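Local atomic coordinates of possible HxlR family transcriptional factor (Thermoplasma volcanium, PDB entry 3DF8), a protein that probably binds DNA and regulates transcription as a member of the HxlR family of helix-turn-helix factors. Residues G54-S57 / T58-S61; R42-F45 / N46-R49. All blocks are in the same frame, centred on the assembly; numbering follows the deposited sequence.

Contact 1 of 2, residues G54-S57 / T58-S61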
loop_
_atom_site.group_PDB
_atom_site.type_symbol
_atom_site.label_atom_id
_atom_site.label_comp_id
_atom_site.label_asym_id
_atom_site.label_seq_id
_atom_site.Cartn_x
_atom_site.Cartn_y
_atom_site.Cartn_z
ATOM N N GLY A 54 4.919 3.176 -18.188
ATOM C CA GLY A 54 4.840 1.724 -18.335
ATOM C C GLY A 54 3.532 0.980 -18.088
ATOM O O GLY A 54 3.455 -0.216 -18.406
ATOM N N ILE A 55 2.512 1.634 -17.517
ATOM C CA ILE A 55 1.214 0.970 -17.348
ATOM C C ILE A 55 0.555 0.691 -18.722
ATOM O O ILE A 55 0.559 1.558 -19.588
ATOM C CB ILE A 55 0.240 1.797 -16.426
ATOM C CG1 ILE A 55 -0.887 0.895 -15.905
ATOM C CG2 ILE A 55 -0.295 3.054 -17.141
ATOM C CD1 ILE A 55 -1.795 1.487 -14.780
ATOM N N SER A 56 0.007 -0.509 -18.920
ATOM C CA SER A 56 -0.717 -0.817 -20.166
ATOM C C SER A 56 -2.157 -0.311 -20.100
ATOM O O SER A 56 -2.706 -0.100 -19.009
ATOM C CB SER A 56 -0.735 -2.322 -20.437
ATOM O OG SER A 56 -1.483 -2.964 -19.415
ATOM N N SER A 57 -2.757 -0.088 -21.271
ATOM C CA SER A 57 -4.175 0.286 -21.312
ATOM C C SER A 57 -5.014 -0.788 -20.631
ATOM O O SER A 57 -5.949 -0.471 -19.914
ATOM C CB SER A 57 -4.670 0.471 -22.739
ATOM O OG SER A 57 -4.044 1.585 -23.329
ATOM N N THR A 58 -4.694 -2.056 -20.889
ATOM C CA THR A 58 -5.461 -3.159 -20.303
ATOM C C THR A 58 -5.442 -3.108 -18.769
ATOM O O THR A 58 -6.488 -3.212 -18.143
ATOM C CB THR A 58 -5.027 -4.552 -20.834
ATOM O OG1 THR A 58 -5.344 -4.662 -22.236
ATOM C CG2 THR A 58 -5.744 -5.693 -20.056
ATOM N N ILE A 59 -4.258 -2.989 -18.179
ATOM C CA ILE A 59 -4.152 -2.952 -16.713
ATOM C C ILE A 59 -4.835 -1.697 -16.177
ATOM O O ILE A 59 -5.548 -1.740 -15.157
ATOM C CB ILE A 59 -2.660 -3.059 -16.233
ATOM C CG1 ILE A 59 -2.075 -4.416 -16.676
ATOM C CG2 ILE A 59 -2.527 -2.738 -14.689
ATOM C CD1 ILE A 59 -2.800 -5.608 -16.132
ATOM N N LEU A 60 -4.629 -0.562 -16.846
ATOM C CA LEU A 60 -5.256 0.672 -16.365
ATOM C C LEU A 60 -6.774 0.550 -16.365
ATOM O O LEU A 60 -7.432 0.959 -15.403
ATOM C CB LEU A 60 -4.812 1.903 -17.142
ATOM C CG LEU A 60 -5.421 3.268 -16.734
ATOM C CD1 LEU A 60 -5.191 3.609 -15.276
ATOM C CD2 LEU A 60 -4.873 4.382 -17.630
ATOM N N SER A 61 -7.317 -0.011 -17.428
ATOM C CA SER A 61 -8.773 -0.154 -17.562
ATOM C C SER A 61 -9.308 -1.112 -16.472
ATOM O O SER A 61 -10.351 -0.848 -15.850
ATOM C CB SER A 61 -9.102 -0.685 -18.967
ATOM O OG SER A 61 -10.498 -0.869 -19.078
#

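Contact 2 of 2, residues R42-F45 / N46-R49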
loop_
_atom_site.group_PDB
_atom_site.type_symbol
_atom_site.label_atom_id
_atom_site.label_comp_id
_atom_site.label_asym_id
_atom_site.label_seq_id
_atom_site.Cartn_x
_atom_site.Cartn_y
_atom_site.Cartn_z
ATOM N N ARG A 42 -10.535 17.226 -14.196
ATOM C CA ARG A 42 -10.756 15.804 -14.446
ATOM C C ARG A 42 -9.844 15.350 -15.588
ATOM O O ARG A 42 -9.703 16.048 -16.591
ATOM C CB ARG A 42 -12.216 15.545 -14.827
ATOM C CG ARG A 42 -13.217 15.879 -13.732
ATOM C CD ARG A 42 -14.639 15.526 -14.155
ATOM N NE ARG A 42 -14.775 14.067 -14.255
ATOM C CZ ARG A 42 -15.279 13.296 -13.298
ATOM N NH1 ARG A 42 -15.717 13.864 -12.160
ATOM N NH2 ARG A 42 -15.345 11.970 -13.470
ATOM N N GLN A 43 -9.296 14.146 -15.455
ATOM C CA GLN A 43 -8.357 13.589 -16.448
ATOM C C GLN A 43 -9.031 12.553 -17.311
ATOM O O GLN A 43 -9.848 11.791 -16.810
ATOM C CB GLN A 43 -7.201 12.932 -15.706
ATOM C CG GLN A 43 -6.643 13.887 -14.643
ATOM C CD GLN A 43 -5.577 13.247 -13.752
ATOM O OE1 GLN A 43 -4.843 12.354 -14.179
ATOM N NE2 GLN A 43 -5.478 13.723 -12.526
ATOM N N ASN A 44 -8.646 12.500 -18.586
ATOM C CA ASN A 44 -9.106 11.432 -19.468
ATOM C C ASN A 44 -8.164 10.251 -19.341
ATOM O O ASN A 44 -7.171 10.324 -18.588
ATOM C CB ASN A 44 -9.263 11.931 -20.911
ATOM C CG ASN A 44 -7.951 12.414 -21.542
ATOM O OD1 ASN A 44 -6.857 11.934 -21.237
ATOM N ND2 ASN A 44 -8.068 13.390 -22.425
ATOM N N PHE A 45 -8.464 9.166 -20.058
ATOM C CA PHE A 45 -7.743 7.913 -19.883
ATOM C C PHE A 45 -6.299 8.044 -20.310
ATOM O O PHE A 45 -5.396 7.545 -19.608
ATOM C CB PHE A 45 -8.446 6.853 -20.675
ATOM C CG PHE A 45 -7.938 5.477 -20.454
ATOM C CD1 PHE A 45 -8.536 4.639 -19.512
ATOM C CD2 PHE A 45 -6.910 4.971 -21.273
ATOM C CE1 PHE A 45 -8.088 3.313 -19.347
ATOM C CE2 PHE A 45 -6.465 3.647 -21.136
ATOM C CZ PHE A 45 -7.054 2.828 -20.161
ATOM N N ASN A 46 -6.079 8.761 -21.408
ATOM C CA ASN A 46 -4.702 8.994 -21.881
ATOM C C ASN A 46 -3.875 9.804 -20.904
ATOM O O ASN A 46 -2.691 9.527 -20.724
ATOM C CB ASN A 46 -4.644 9.678 -23.251
ATOM C CG ASN A 46 -3.226 9.807 -23.760
ATOM O OD1 ASN A 46 -2.597 8.812 -24.106
ATOM N ND2 ASN A 46 -2.711 11.035 -23.820
ATOM N N ASP A 47 -4.498 10.805 -20.273
ATOM C CA ASP A 47 -3.824 11.673 -19.269
ATOM C C ASP A 47 -3.266 10.802 -18.125
ATOM O O ASP A 47 -2.126 10.969 -17.665
ATOM C CB ASP A 47 -4.804 12.655 -18.590
ATOM C CG ASP A 47 -5.271 13.801 -19.484
ATOM O OD1 ASP A 47 -4.500 14.228 -20.404
ATOM O OD2 ASP A 47 -6.419 14.302 -19.215
ATOM N N ILE A 48 -4.128 9.911 -17.647
ATOM C CA ILE A 48 -3.808 9.006 -16.538
ATOM C C ILE A 48 -2.694 8.051 -16.950
ATOM O O ILE A 48 -1.678 7.935 -16.264
ATOM C CB ILE A 48 -5.035 8.205 -16.076
ATOM C CG1 ILE A 48 -6.116 9.147 -15.552
ATOM C CG2 ILE A 48 -4.666 7.252 -14.961
ATOM C CD1 ILE A 48 -7.551 8.476 -15.552
ATOM N N ARG A 49 -2.879 7.379 -18.088
ATOM C CA ARG A 49 -1.900 6.410 -18.583
ATOM C C ARG A 49 -0.517 7.047 -18.795
ATOM O O ARG A 49 0.504 6.477 -18.391
ATOM C CB ARG A 49 -2.433 5.762 -19.878
ATOM C CG ARG A 49 -1.494 4.740 -20.551
ATOM C CD ARG A 49 -2.075 4.205 -21.892
ATOM N NE ARG A 49 -2.271 5.293 -22.851
ATOM C CZ ARG A 49 -3.251 5.372 -23.755
ATOM N NH1 ARG A 49 -3.305 6.424 -24.556
ATOM N NH2 ARG A 49 -4.183 4.422 -23.868
#

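Contact 1 of 2, residues G54-S57 / T58-S61
Ser56 takes the N-cap position ahead of helix 57-69 and meets Ile59 through its hydroxyl. The amide of Ile59 donates to Ser56 OG, with Ile59 N 3.0 Å from that oxygen and an N-H...O angle of 164°. Turning OG between the backbone N and the carbonyl carbon (chi1 65°) carries it round over the start of the helix, where this amide points back along the chain. Ile59 CG1 lies beside the same oxygen, 3.2 Å from Ser56 OG, so the hydroxyl has an aliphatic neighbour as well as its amide donor. The backbone of Ser56 is engaged too: its carbonyl O accepts from Leu60 N at 2.9 Å. One residue on, Ser57 O takes the amide of Ser61, again with 2.9 Å between Ser57 O and Ser61 N. Three successive amides, those of Ile59, Leu60 and Ser61, are thus satisfied within this turn, the first by a side chain and the other two by carbonyls. The hydroxyl of Ser57 is used elsewhere, bonded to Arg49 NH2 of helix 45-50.

Next to the polar cap, Ile55 adds an apolar contact. With CG1 opposite the backbone N (chi1 -162°) and the chain extended beyond it, CD1 reaches the flank of the first turn, 3.9 Å from Leu60 CB; the two side chains meet at about a right angle. Ile55 CG1 also approaches Ile59 CG2, at 4.2 Å. Tyr28 and Ile32 pack on Ile55 from the preceding part of the chain. An apolar contact between the residue before the N-cap and the fourth residue after it, here Ile55 and Leu60, is a hydrophobic staple, formed at the start of the probable recognition helix of a winged helix-turn-helix domain.

Contact 2 of 2, residues R42-F45 / N46-R49
Asn44 and Asp47 bond to each other reciprocally, each side chain taking the other's backbone amide, and so build a capping box at the start of helix 45-50. Asn44 OD1 receives the amide of Asp47, with 2.8 Å between OD1 and Asp47 N and the donor nearly straight out from the carbonyl. In return Asp47 OD2 accepts from Asn44 N at 2.9 Å, meeting it on the anti side and 35° out of the carboxylate plane. The amide and carboxylate planes lie only 19° apart although the two side chains cross at about a right angle. With CG of Asp47 beside its backbone N (chi1 -73°), the carboxylate reaches back to the amide of the N-cap residue, Asn44. The nearby helix N-terminus would probably help to stabilise its negative charge.

Behind the box the ordinary helical bonds begin: Ile48 N donates to Asn44 O at 3.2 Å, and Arg49 N to Phe45 O at 2.9 Å. Gln43 CB touches Asp47 CB at 3.8 Å, and its chain crosses Ile48 at about a right angle, OE1 sitting 3.7 Å from Ile48 CG1, while NE2 is bonded to Val35 O. On another side of the turn, Arg49 NH2, hydrogen-bonded to Ser57 OG of helix 57-69, comes to the edge of the Phe45 ring, 3.6 Å from Phe45 CE2.

Further out, Gln43 shares backbone bonds with Tyr83 and Arg42 forms a salt bridge with Glu74. The cap is thereby tied to strands 73-77 and 81-85, while Ile48, buried, packs against Val35 and Leu36 of helix 29-36, Leu60 of helix 57-69 and Tyr83 of strand 81-85.

Overall arrangement
Contacts 2 and 1 come in series along the chain, each capping the N-terminus of one of the two consecutive helices, 45-50 and 57-69, that probably form the helix-turn-helix; their centres lie about 12 Å apart. The caps differ: contact 2 is reciprocal, whereas in contact 1 a serine side chain accepts alone and Ile55 adds apolar contacts beside it. They touch directly. Arg49 NH2 stands 2.9 Å from Ser57 OG in a probable hydrogen bond, and Leu60 CD2 packs on both Arg49 CB, at 3.6 Å, and Phe45 CZ, at 3.7 Å. The first turns of the two helices are therefore joined by polar and apolar contacts together.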